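Local coordinates for uncharacterized protein Tm1382 (Thermotoga maritima, PDB 3E57) that is of unknown function but is probably a Nudix hydrolase, one of a family that splits nucleoside diphosphates linked to another moiety, at residues Lys28-Phe33 against Leu141-Ser146; Val39-Phe44 against Ala158-Arg163; His106-Asp111 against Val127-Asp132; Glu178-Lys181 against Lys187-Gly190. One frame throughout, in Å; residues are numbered along the deposited sequence.

Contact 1: Lys28-Phe33 against Leu141-Ser146; sequences KEFGEF and LGLINS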
loop_
_atom_site.group_PDB
_atom_site.type_symbol
_atom_site.label_atom_id
_atom_site.label_comp_id
_atom_site.label_asym_id
_atom_site.label_seq_id
_atom_site.Cartn_x
_atom_site.Cartn_y
_atom_site.Cartn_z
ATOM N N LYS B 28 16.231 -4.598 -4.070
ATOM C CA LYS B 28 17.164 -5.431 -3.320
ATOM C C LYS B 28 17.201 -5.022 -1.846
ATOM O O LYS B 28 17.178 -5.872 -0.955
ATOM C CB LYS B 28 18.574 -5.366 -3.940
ATOM C CG LYS B 28 19.725 -5.764 -2.992
ATOM C CD LYS B 28 19.519 -7.130 -2.319
ATOM C CE LYS B 28 20.367 -8.232 -2.942
ATOM N NZ LYS B 28 19.899 -9.543 -2.413
ATOM N N GLU B 29 17.248 -3.723 -1.587
ATOM C CA GLU B 29 17.320 -3.238 -0.213
ATOM C C GLU B 29 15.978 -3.373 0.518
ATOM O O GLU B 29 15.928 -3.807 1.672
ATOM C CB GLU B 29 17.761 -1.777 -0.199
ATOM C CG GLU B 29 18.184 -1.283 1.173
ATOM C CD GLU B 29 19.473 -1.929 1.662
ATOM O OE1 GLU B 29 20.352 -2.256 0.831
ATOM O OE2 GLU B 29 19.590 -2.119 2.887
ATOM N N PHE B 30 14.896 -2.999 -0.151
ATOM C CA PHE B 30 13.601 -2.881 0.526
ATOM C C PHE B 30 12.531 -3.876 0.128
ATOM O O PHE B 30 11.499 -3.970 0.795
ATOM C CB PHE B 30 13.085 -1.468 0.351
ATOM C CG PHE B 30 13.957 -0.446 0.995
ATOM C CD1 PHE B 30 14.045 -0.372 2.373
ATOM C CD2 PHE B 30 14.717 0.424 0.227
ATOM C CE1 PHE B 30 14.861 0.573 2.983
ATOM C CE2 PHE B 30 15.531 1.367 0.827
ATOM C CZ PHE B 30 15.594 1.443 2.217
ATOM N N GLY B 31 12.765 -4.631 -0.935
ATOM C CA GLY B 31 11.821 -5.642 -1.361
ATOM C C GLY B 31 10.670 -5.058 -2.158
ATOM O O GLY B 31 10.688 -3.897 -2.551
ATOM N N GLU B 32 9.664 -5.884 -2.369
ATOM C CA GLU B 32 8.560 -5.582 -3.253
ATOM C C GLU B 32 7.331 -5.223 -2.434
ATOM O O GLU B 32 6.783 -6.068 -1.730
ATOM C CB GLU B 32 8.266 -6.804 -4.119
ATOM C CG GLU B 32 9.412 -7.119 -5.080
ATOM C CD GLU B 32 9.280 -8.483 -5.737
ATOM O OE1 GLU B 32 8.239 -8.748 -6.386
ATOM O OE2 GLU B 32 10.235 -9.286 -5.617
ATOM N N PHE B 33 6.903 -3.971 -2.525
ATOM C CA PHE B 33 5.658 -3.567 -1.884
ATOM C C PHE B 33 4.929 -2.551 -2.734
ATOM O O PHE B 33 5.533 -1.911 -3.580
ATOM C CB PHE B 33 5.918 -3.014 -0.481
ATOM C CG PHE B 33 6.730 -1.756 -0.450
ATOM C CD1 PHE B 33 6.128 -0.528 -0.219
ATOM C CD2 PHE B 33 8.108 -1.799 -0.620
ATOM C CE1 PHE B 33 6.882 0.623 -0.166
ATOM C CE2 PHE B 33 8.862 -0.658 -0.568
ATOM C CZ PHE B 33 8.254 0.565 -0.338
ATOM N N LEU B 141 8.456 8.706 8.489
ATOM C CA LEU B 141 7.511 7.610 8.654
ATOM C C LEU B 141 7.879 6.387 7.831
ATOM O O LEU B 141 7.767 5.271 8.304
ATOM C CB LEU B 141 6.089 8.070 8.309
ATOM C CG LEU B 141 5.523 9.253 9.093
ATOM C CD1 LEU B 141 4.058 9.476 8.701
ATOM C CD2 LEU B 141 5.648 9.037 10.588
ATOM N N GLY B 142 8.308 6.583 6.594
ATOM C CA GLY B 142 8.689 5.457 5.746
ATOM C C GLY B 142 8.657 5.809 4.279
ATOM O O GLY B 142 8.748 6.986 3.914
ATOM N N LEU B 143 8.488 4.783 3.451
ATOM C CA LEU B 143 8.557 4.902 2.001
ATOM C C LEU B 143 7.237 4.641 1.300
ATOM O O LEU B 143 6.475 3.741 1.682
ATOM C CB LEU B 143 9.575 3.903 1.461
ATOM C CG LEU B 143 11.019 4.098 1.944
ATOM C CD1 LEU B 143 11.943 3.164 1.172
ATOM C CD2 LEU B 143 11.447 5.523 1.776
ATOM N N ILE B 144 6.994 5.409 0.247
ATOM C CA ILE B 144 5.828 5.213 -0.613
ATOM C C ILE B 144 6.277 4.750 -1.982
ATOM O O ILE B 144 7.047 5.443 -2.665
ATOM C CB ILE B 144 5.025 6.501 -0.827
ATOM C CG1 ILE B 144 4.601 7.121 0.506
ATOM C CG2 ILE B 144 3.830 6.199 -1.739
ATOM C CD1 ILE B 144 3.910 8.494 0.355
ATOM N N ASN B 145 5.774 3.595 -2.397
ATOM C CA ASN B 145 6.103 3.026 -3.687
ATOM C C ASN B 145 4.824 2.515 -4.292
ATOM O O ASN B 145 4.283 1.504 -3.851
ATOM C CB ASN B 145 7.116 1.883 -3.528
ATOM C CG ASN B 145 7.587 1.321 -4.853
ATOM O OD1 ASN B 145 7.941 2.067 -5.761
ATOM N ND2 ASN B 145 7.607 -0.002 -4.968
ATOM N N SER B 146 4.293 3.245 -5.265
ATOM C CA SER B 146 3.048 2.838 -5.909
ATOM C C SER B 146 3.240 2.840 -7.402
ATOM O O SER B 146 4.025 3.623 -7.931
ATOM C CB SER B 146 1.913 3.781 -5.553
ATOM O OG SER B 146 2.250 5.083 -5.951
#
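Phe-33 draws the loop after helix 23-30 up to strand 131-145, its CA lying 6.8 Å from the CA of Asn-145, whereas at the helix end the CA atoms of Phe-30 and Leu-143 stay 9.4 Å apart. Between these two approaches Gly-31 takes a positive phi of 81°, breaking off the helix and turning the chain toward the strand. The strand carries its own irregularity, a classic beta bulge in which Leu-141 and Gly-142 both face Leu-159.

Two phenylalanines meet Leu-143 in different ways. CD1 of Leu-143 stands 3.9 Å above the centre of the Phe-30 ring, a CH-pi contact almost on the ring normal, while CG of Glu-29 lies on the other face, nearer the rim. Phe-33 instead presents the edge of its ring: the carbonyl O of Leu-143 lies near the ring plane, 3.6 Å from CE1 of Phe-33. CB of Asn-145 approaches the same ring obliquely, 3.6 Å from CE1, and CZ reaches CB of Leu-143 at 4.0 Å.

With CG anti to the backbone N (chi1 -175°), the Asn-145 amide swings toward the Phe-33 backbone. ND2 donates to O of Phe-33 at 3.1 Å, nearly along the C=O axis but tilted from the amide plane, and OD1 accepts from Lys-67.

Phe-33 also pairs in an antiparallel ladder with a strand of the second subunit. The chemistry is therefore mixed: apolar packing seats the helix end, while a buried amide used at both N and O fixes backbone beside the dimer interface.

Contact 2: Val39-Phe44 against Ala158-Arg163; sequences VNFEDF and ALFLGR
Phe-41 and Phe-160 form the aromatic half of this contact, and Phe-44 meets the methyl group of Ala-158 in the second half. The two rings stand almost perpendicular, planes 85° apart and centroids 5.5 Å apart, in an offset edge-to-face pair. Phe-160 supplies the edge: its CE1 lies 3.8 Å from CZ of Phe-41, and its CZ is equally near CE1 of Phe-41. Phe-41 gets there because its CG is anti to the backbone N (chi1 -167°), which carries the ring off the first turn of helix 41-51 toward the strand. One turn on, the ring of Phe-44 leans obliquely on Ala-158, with CE2 3.9 Å from the methyl CB.

Packing is dense on this side. Phe-140 stacks on Phe-41 and also meets Phe-160 edge-to-face, while Phe-119 of helix 115-130 does the same to Phe-44. Replacing Phe-41 by an alanine takes away the face that Phe-160 points its edge at and the ring stacked on Phe-140, and would probably open a gap beside them.

The other side of the helix is polar and faces solvent. Asn-40 is the N-cap, its OD1 accepting from N of Asp-43 at 2.9 Å in the carbonyl plane, on a lone pair. Glu-42, exposed, forms a salt bridge with Arg-116.

Strand 155-163 thus turns Ala-158 and Phe-160 toward helices 41-51 and 115-130, and Leu-159 and Leu-161 toward helix 194-206. This layering of helices on both faces of a mixed sheet is consistent with the alpha-beta-alpha sandwich of the Nudix fold.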
loop_
_atom_site.group_PDB
_atom_site.type_symbol
_atom_site.label_atom_id
_atom_site.label_comp_id
_atom_site.label_asym_id
_atom_site.label_seq_id
_atom_site.Cartn_x
_atom_site.Cartn_y
_atom_site.Cartn_z
ATOM N N VAL B 39 10.085 2.177 7.400
ATOM C CA VAL B 39 11.503 1.811 7.437
ATOM C C VAL B 39 12.236 2.728 8.405
ATOM O O VAL B 39 11.746 3.791 8.755
ATOM C CB VAL B 39 12.194 1.828 6.033
ATOM C CG1 VAL B 39 11.375 1.048 4.981
ATOM C CG2 VAL B 39 12.482 3.230 5.588
ATOM N N ASN B 40 13.404 2.290 8.848
ATOM C CA ASN B 40 14.227 3.080 9.761
ATOM C C ASN B 40 14.932 4.195 8.992
ATOM O O ASN B 40 15.486 3.967 7.924
ATOM C CB ASN B 40 15.221 2.161 10.484
ATOM C CG ASN B 40 16.252 2.921 11.282
ATOM O OD1 ASN B 40 17.229 3.445 10.731
ATOM N ND2 ASN B 40 16.047 2.982 12.589
ATOM N N PHE B 41 14.884 5.407 9.534
ATOM C CA PHE B 41 15.411 6.571 8.838
ATOM C C PHE B 41 16.901 6.452 8.557
ATOM O O PHE B 41 17.356 6.752 7.447
ATOM C CB PHE B 41 15.127 7.853 9.625
ATOM C CG PHE B 41 15.358 9.122 8.837
ATOM C CD1 PHE B 41 15.172 9.158 7.452
ATOM C CD2 PHE B 41 15.734 10.286 9.485
ATOM C CE1 PHE B 41 15.367 10.306 6.744
ATOM C CE2 PHE B 41 15.921 11.452 8.768
ATOM C CZ PHE B 41 15.742 11.459 7.391
ATOM N N GLU B 42 17.657 6.001 9.555
ATOM C CA GLU B 42 19.101 5.834 9.382
ATOM C C GLU B 42 19.413 4.831 8.259
ATOM O O GLU B 42 20.291 5.078 7.435
ATOM C CB GLU B 42 19.755 5.410 10.701
ATOM C CG GLU B 42 21.270 5.420 10.671
ATOM C CD GLU B 42 21.824 6.710 10.110
ATOM O OE1 GLU B 42 21.446 7.793 10.616
ATOM O OE2 GLU B 42 22.624 6.640 9.156
ATOM N N ASP B 43 18.678 3.719 8.219
ATOM C CA ASP B 43 18.829 2.718 7.152
ATOM C C ASP B 43 18.576 3.341 5.780
ATOM O O ASP B 43 19.322 3.093 4.821
ATOM C CB ASP B 43 17.871 1.533 7.353
ATOM C CG ASP B 43 18.218 0.672 8.564
ATOM O OD1 ASP B 43 19.347 0.778 9.097
ATOM O OD2 ASP B 43 17.344 -0.131 8.981
ATOM N N PHE B 44 17.537 4.170 5.689
ATOM C CA PHE B 44 17.231 4.861 4.435
ATOM C C PHE B 44 18.340 5.826 3.996
ATOM O O PHE B 44 18.732 5.831 2.836
ATOM C CB PHE B 44 15.906 5.620 4.548
ATOM C CG PHE B 44 15.531 6.343 3.300
ATOM C CD1 PHE B 44 15.315 5.638 2.126
ATOM C CD2 PHE B 44 15.413 7.720 3.288
ATOM C CE1 PHE B 44 14.986 6.295 0.963
ATOM C CE2 PHE B 44 15.086 8.385 2.111
ATOM C CZ PHE B 44 14.868 7.663 0.956
ATOM N N ALA B 158 9.615 9.538 0.206
ATOM C CA ALA B 158 10.099 9.434 1.568
ATOM C C ALA B 158 9.139 10.273 2.381
ATOM O O ALA B 158 9.187 11.514 2.334
ATOM C CB ALA B 158 11.527 9.981 1.691
ATOM N N LEU B 159 8.260 9.598 3.118
ATOM C CA LEU B 159 7.172 10.247 3.833
ATOM C C LEU B 159 7.569 10.708 5.230
ATOM O O LEU B 159 8.037 9.910 6.053
ATOM C CB LEU B 159 6.003 9.286 3.955
ATOM C CG LEU B 159 4.761 9.765 4.712
ATOM C CD1 LEU B 159 4.161 11.031 4.069
ATOM C CD2 LEU B 159 3.741 8.611 4.749
ATOM N N PHE B 160 7.352 11.997 5.484
ATOM C CA PHE B 160 7.564 12.606 6.785
ATOM C C PHE B 160 6.310 13.262 7.282
ATOM O O PHE B 160 5.493 13.737 6.491
ATOM C CB PHE B 160 8.615 13.717 6.704
ATOM C CG PHE B 160 9.959 13.253 6.287
ATOM C CD1 PHE B 160 10.945 13.005 7.233
ATOM C CD2 PHE B 160 10.250 13.067 4.950
ATOM C CE1 PHE B 160 12.184 12.563 6.845
ATOM C CE2 PHE B 160 11.489 12.626 4.558
ATOM C CZ PHE B 160 12.457 12.381 5.507
ATOM N N LEU B 161 6.194 13.320 8.605
ATOM C CA LEU B 161 5.218 14.141 9.294
ATOM C C LEU B 161 5.980 15.314 9.917
ATOM O O LEU B 161 6.871 15.112 10.753
ATOM C CB LEU B 161 4.545 13.328 10.386
ATOM C CG LEU B 161 3.566 14.050 11.296
ATOM C CD1 LEU B 161 2.460 14.723 10.492
ATOM C CD2 LEU B 161 2.998 13.062 12.301
ATOM N N GLY B 162 5.654 16.527 9.497
ATOM C CA GLY B 162 6.288 17.721 10.065
ATOM C C GLY B 162 5.282 18.417 10.950
ATOM O O GLY B 162 4.240 18.850 10.466
ATOM N N ARG B 163 5.567 18.520 12.243
ATOM C CA ARG B 163 4.668 19.225 13.148
ATOM C C ARG B 163 5.231 20.619 13.428
ATOM O O ARG B 163 6.429 20.766 13.676
ATOM C CB ARG B 163 4.480 18.464 14.458
ATOM C CG ARG B 163 3.739 17.127 14.362
ATOM C CD ARG B 163 3.439 16.637 15.784
ATOM N NE ARG B 163 2.747 15.346 15.872
ATOM C CZ ARG B 163 3.349 14.157 15.903
ATOM N NH1 ARG B 163 4.674 14.046 15.814
ATOM N NH2 ARG B 163 2.613 13.057 16.006
#

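Contact 3: His106-Asp111 against Val127-Asp132; sequences HVREGD and VNEEVD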
loop_
_atom_site.group_PDB
_atom_site.type_symbol
_atom_site.label_atom_id
_atom_site.label_comp_id
_atom_site.label_asym_id
_atom_site.label_seq_id
_atom_site.Cartn_x
_atom_site.Cartn_y
_atom_site.Cartn_z
ATOM N N HIS B 106 11.827 17.281 -5.865
ATOM C CA HIS B 106 13.046 16.540 -6.169
ATOM C C HIS B 106 14.211 17.030 -5.318
ATOM O O HIS B 106 14.214 18.171 -4.852
ATOM C CB HIS B 106 13.376 16.671 -7.653
ATOM C CG HIS B 106 12.394 15.975 -8.540
ATOM N ND1 HIS B 106 11.203 16.554 -8.928
ATOM C CD2 HIS B 106 12.416 14.742 -9.100
ATOM C CE1 HIS B 106 10.539 15.710 -9.698
ATOM N NE2 HIS B 106 11.254 14.605 -9.822
ATOM N N VAL B 107 15.189 16.158 -5.100
ATOM C CA VAL B 107 16.437 16.568 -4.470
ATOM C C VAL B 107 17.406 16.920 -5.595
ATOM O O VAL B 107 17.593 16.134 -6.517
ATOM C CB VAL B 107 17.009 15.456 -3.569
ATOM C CG1 VAL B 107 18.375 15.854 -3.011
ATOM C CG2 VAL B 107 16.020 15.136 -2.439
ATOM N N ARG B 108 17.998 18.111 -5.516
ATOM C CA ARG B 108 18.881 18.613 -6.570
ATOM C C ARG B 108 20.333 18.379 -6.200
ATOM O O ARG B 108 20.705 18.428 -5.029
ATOM C CB ARG B 108 18.665 20.107 -6.787
ATOM C CG ARG B 108 17.257 20.489 -7.209
ATOM C CD ARG B 108 17.079 21.993 -7.130
ATOM N NE ARG B 108 15.703 22.415 -7.380
ATOM C CZ ARG B 108 15.199 23.601 -7.038
ATOM N NH1 ARG B 108 15.941 24.511 -6.409
ATOM N NH2 ARG B 108 13.928 23.879 -7.313
ATOM N N GLU B 109 21.156 18.150 -7.215
ATOM C CA GLU B 109 22.597 17.922 -7.025
ATOM C C GLU B 109 23.298 19.012 -6.210
ATOM O O GLU B 109 24.239 18.724 -5.460
ATOM C CB GLU B 109 23.281 17.780 -8.384
ATOM C CG GLU B 109 24.692 17.228 -8.298
ATOM C CD GLU B 109 25.253 16.864 -9.653
ATOM O OE1 GLU B 109 24.774 17.417 -10.666
ATOM O OE2 GLU B 109 26.175 16.021 -9.696
ATOM N N GLY B 110 22.838 20.252 -6.363
ATOM C CA GLY B 110 23.392 21.388 -5.642
ATOM C C GLY B 110 22.922 21.540 -4.208
ATOM O O GLY B 110 23.336 22.471 -3.523
ATOM N N ASP B 111 22.054 20.641 -3.744
ATOM C CA ASP B 111 21.578 20.695 -2.365
ATOM C C ASP B 111 22.623 20.197 -1.378
ATOM O O ASP B 111 22.597 20.592 -0.213
ATOM C CB ASP B 111 20.292 19.878 -2.193
ATOM C CG ASP B 111 19.102 20.500 -2.892
ATOM O OD1 ASP B 111 19.014 21.746 -2.958
ATOM O OD2 ASP B 111 18.232 19.730 -3.353
ATOM N N VAL B 127 10.145 21.991 1.001
ATOM C CA VAL B 127 9.034 22.468 1.825
ATOM C C VAL B 127 8.973 24.002 1.859
ATOM O O VAL B 127 7.910 24.584 1.670
ATOM C CB VAL B 127 9.122 21.899 3.265
ATOM C CG1 VAL B 127 8.116 22.580 4.201
ATOM C CG2 VAL B 127 8.902 20.385 3.247
ATOM N N ASN B 128 10.118 24.647 2.077
ATOM C CA ASN B 128 10.170 26.119 2.185
ATOM C C ASN B 128 9.823 26.873 0.896
ATOM O O ASN B 128 9.356 28.009 0.956
ATOM C CB ASN B 128 11.531 26.571 2.732
ATOM C CG ASN B 128 11.711 26.239 4.215
ATOM O OD1 ASN B 128 10.742 25.969 4.936
ATOM N ND2 ASN B 128 12.955 26.268 4.678
ATOM N N GLU B 129 10.037 26.248 -0.259
ATOM C CA GLU B 129 9.589 26.824 -1.538
ATOM C C GLU B 129 8.069 26.916 -1.639
ATOM O O GLU B 129 7.547 27.791 -2.330
ATOM C CB GLU B 129 10.097 26.006 -2.732
ATOM C CG GLU B 129 11.567 26.216 -3.074
ATOM C CD GLU B 129 12.060 25.284 -4.176
ATOM O OE1 GLU B 129 11.290 24.417 -4.648
ATOM O OE2 GLU B 129 13.232 25.405 -4.568
ATOM N N GLU B 130 7.358 26.007 -0.971
ATOM C CA GLU B 130 5.903 25.920 -1.122
ATOM C C GLU B 130 5.154 26.618 -0.001
ATOM O O GLU B 130 4.102 27.207 -0.233
ATOM C CB GLU B 130 5.452 24.460 -1.173
ATOM C CG GLU B 130 6.203 23.596 -2.174
ATOM C CD GLU B 130 5.416 23.316 -3.444
ATOM O OE1 GLU B 130 4.967 22.159 -3.616
ATOM O OE2 GLU B 130 5.246 24.244 -4.268
ATOM N N VAL B 131 5.668 26.540 1.219
ATOM C CA VAL B 131 4.923 27.036 2.364
ATOM C C VAL B 131 5.809 27.744 3.369
ATOM O O VAL B 131 6.991 27.424 3.495
ATOM C CB VAL B 131 4.203 25.882 3.087
ATOM C CG1 VAL B 131 3.166 25.233 2.159
ATOM C CG2 VAL B 131 5.208 24.855 3.581
ATOM N N ASP B 132 5.214 28.697 4.086
ATOM C CA ASP B 132 5.857 29.337 5.225
ATOM C C ASP B 132 5.386 28.643 6.500
ATOM O O ASP B 132 4.242 28.801 6.932
ATOM C CB ASP B 132 5.539 30.838 5.263
ATOM C CG ASP B 132 6.348 31.589 6.308
ATOM O OD1 ASP B 132 7.332 31.030 6.853
ATOM O OD2 ASP B 132 5.996 32.757 6.581
#
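Arg-108 reaches from the loop before helix 115-130 to Glu-129 near the end of that helix, the two side chains approaching from opposite directions. From CB, CG lies anti to the carbonyl carbon (chi1 -60°), and the chain then runs extended through CD to NE, which has a long, weak ion pair with Glu-16. CZ is 3.6 Å from OE2 of Glu-129. At the tip NH2 makes the salt bridge to OE2 of Glu-129 at 3.2 Å, but the N-H...O angle of 120° marks its hydrogen bond as weak. NH1 lies near the same OE2, at 3.4 Å, but the bond is made through NH2. The flat groups are turned 39° against each other and meet obliquely.

Helix 115-130 carries the Nudix box signature, Arg-125 through Glu-130 fitting its REUXEE core, and 106-111 is part of the loop that leads into this helix. Arg-125 also bridges to OE2 of Glu-129, more strongly than Arg-108 does, placing two guanidinium groups round one carboxylate. A leucine in place of Arg-108 would probably lose the direct salt bridge to Glu-129, leaving that carboxylate to Arg-125.

At its root Arg-108 is held by the loop itself. Its backbone N donates to OD2 of Asp-111 at 2.7 Å, arriving from above the carboxylate plane, and its O accepts from N of Asp-111 at 2.9 Å. The second carboxylate oxygen of Asp-111, OD1, pairs with NE of Arg-125, whose NH2 in turn donates to O of His-106.

Contact 4: Glu178-Lys181 against Lys187-Gly190; sequences ELIK and KFSG
Ile-180 and Phe-188 join strand 176-181 of the Nudix mixed sheet to the short helix 185-189 that follows it, a local strand-to-helix packing with CA atoms 9.2 Å apart.

The apolar contact does most of the work. CD1 of Ile-180 is pressed to within 3.4 Å of CD2 on the Phe-188 ring, a tight approach, and lies 3.8 Å from its CG. This reach depends on the first torsion of the isoleucine (chi1 69°), which sets CG1 between the backbone N and the carbonyl carbon and sends the ethyl branch toward the helix. The shorter branch, CG2, touches the far part of the same ring, 3.9 Å from CE2, so both branches of the isoleucine bear on the same side of the ring, CD1 near CD2 and CG2 near CE2 and CZ. The approach is oblique to the ring. Val-81 and Ile-83 of strand 80-85 also touch Ile-180, and Tyr-99 meets Phe-188 edge-to-face.

A looser, mixed contact comes from Glu-178, two residues earlier on the same side of the strand. Its OE2 lies 4.2 Å from CZ of Phe-188, also oblique, which puts a carboxylate beside the rim of an otherwise apolar cluster.

Polar bonds hold the backbones on either part. The strand is tied to strand 80-85 through backbone bonds of Glu-178 with Ile-83 and Ile-180 with Val-81, and O of Leu-179 accepts from Arg-80. On the helix, OG of Ser-189 bonds to O of Glu-186 and O of Ser-189 accepts from Lys-197. N of Gly-190 makes a weak bond to O of Lys-187 at 3.1 Å.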
loop_
_atom_site.group_PDB
_atom_site.type_symbol
_atom_site.label_atom_id
_atom_site.label_comp_id
_atom_site.label_asym_id
_atom_site.label_seq_id
_atom_site.Cartn_x
_atom_site.Cartn_y
_atom_site.Cartn_z
ATOM N N GLU B 178 -6.126 24.548 3.565
ATOM C CA GLU B 178 -7.075 24.385 4.644
ATOM C C GLU B 178 -6.333 23.616 5.708
ATOM O O GLU B 178 -5.561 22.725 5.380
ATOM C CB GLU B 178 -8.260 23.529 4.196
ATOM C CG GLU B 178 -9.492 24.271 3.746
ATOM C CD GLU B 178 -10.617 23.309 3.401
ATOM O OE1 GLU B 178 -10.639 22.807 2.261
ATOM O OE2 GLU B 178 -11.465 23.044 4.282
ATOM N N LEU B 179 -6.569 23.946 6.970
ATOM C CA LEU B 179 -6.112 23.103 8.069
ATOM C C LEU B 179 -7.352 22.357 8.538
ATOM O O LEU B 179 -8.327 22.981 8.933
ATOM C CB LEU B 179 -5.507 23.930 9.209
ATOM C CG LEU B 179 -4.095 24.467 8.966
ATOM C CD1 LEU B 179 -3.764 25.582 9.946
ATOM C CD2 LEU B 179 -3.062 23.366 9.070
ATOM N N ILE B 180 -7.345 21.032 8.440
ATOM C CA ILE B 180 -8.510 20.266 8.855
ATOM C C ILE B 180 -8.197 19.454 10.093
ATOM O O ILE B 180 -7.069 19.013 10.290
ATOM C CB ILE B 180 -9.040 19.344 7.726
ATOM C CG1 ILE B 180 -8.069 18.199 7.436
ATOM C CG2 ILE B 180 -9.316 20.163 6.451
ATOM C CD1 ILE B 180 -8.620 17.193 6.448
ATOM N N LYS B 181 -9.206 19.260 10.926
ATOM C CA LYS B 181 -9.079 18.398 12.088
ATOM C C LYS B 181 -8.843 16.966 11.617
ATOM O O LYS B 181 -9.338 16.555 10.561
ATOM C CB LYS B 181 -10.336 18.497 12.956
ATOM C CG LYS B 181 -10.443 19.847 13.657
ATOM C CD LYS B 181 -11.660 19.970 14.556
ATOM C CE LYS B 181 -12.923 20.306 13.765
ATOM N NZ LYS B 181 -14.024 20.756 14.685
ATOM N N LYS B 187 -12.783 11.672 5.702
ATOM C CA LYS B 187 -13.630 12.243 4.638
ATOM C C LYS B 187 -12.805 12.686 3.422
ATOM O O LYS B 187 -13.071 12.294 2.287
ATOM C CB LYS B 187 -14.393 13.446 5.207
ATOM C CG LYS B 187 -15.161 14.227 4.200
ATOM C CD LYS B 187 -15.940 15.376 4.824
ATOM C CE LYS B 187 -15.043 16.555 5.143
ATOM N NZ LYS B 187 -15.820 17.709 5.642
ATOM N N PHE B 188 -11.783 13.494 3.673
ATOM C CA PHE B 188 -10.906 13.975 2.595
ATOM C C PHE B 188 -10.153 12.858 1.899
ATOM O O PHE B 188 -9.987 12.886 0.679
ATOM C CB PHE B 188 -9.930 15.042 3.114
ATOM C CG PHE B 188 -10.547 16.388 3.270
ATOM C CD1 PHE B 188 -10.412 17.344 2.277
ATOM C CD2 PHE B 188 -11.276 16.706 4.413
ATOM C CE1 PHE B 188 -10.976 18.568 2.407
ATOM C CE2 PHE B 188 -11.844 17.935 4.563
ATOM C CZ PHE B 188 -11.708 18.883 3.549
ATOM N N SER B 189 -9.705 11.854 2.648
ATOM C CA SER B 189 -8.991 10.731 2.036
ATOM C C SER B 189 -9.861 10.001 1.018
ATOM O O SER B 189 -9.353 9.450 0.041
ATOM C CB SER B 189 -8.500 9.728 3.096
ATOM O OG SER B 189 -9.583 8.960 3.585
ATOM N N GLY B 190 -11.172 10.015 1.244
ATOM C CA GLY B 190 -12.116 9.417 0.337
ATOM C C GLY B 190 -12.130 10.025 -1.055
ATOM O O GLY B 190 -12.496 9.345 -1.992
#

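In the fold
All four contacts reach one mixed sheet. Contacts 1 and 2 are neighbours, centres 12 Å apart, and they touch: strands 131-145 and 155-163 pair there, and Leu-143 packs against Phe-44. Their segments alternate along the chain, so the N-terminal helices 23-30 and 41-51 are laid against strands formed over a hundred residues later. Contact 3 falls between the two halves of both, about 17 Å from contact 2 and about 23 Å from contact 1, centre to centre, across the chain's centre from contact 1. Contact 4 follows in series, 22 to 26 Å from the others. The sheet thus links the dimer-facing end, the Nudix helix and the C-terminal part.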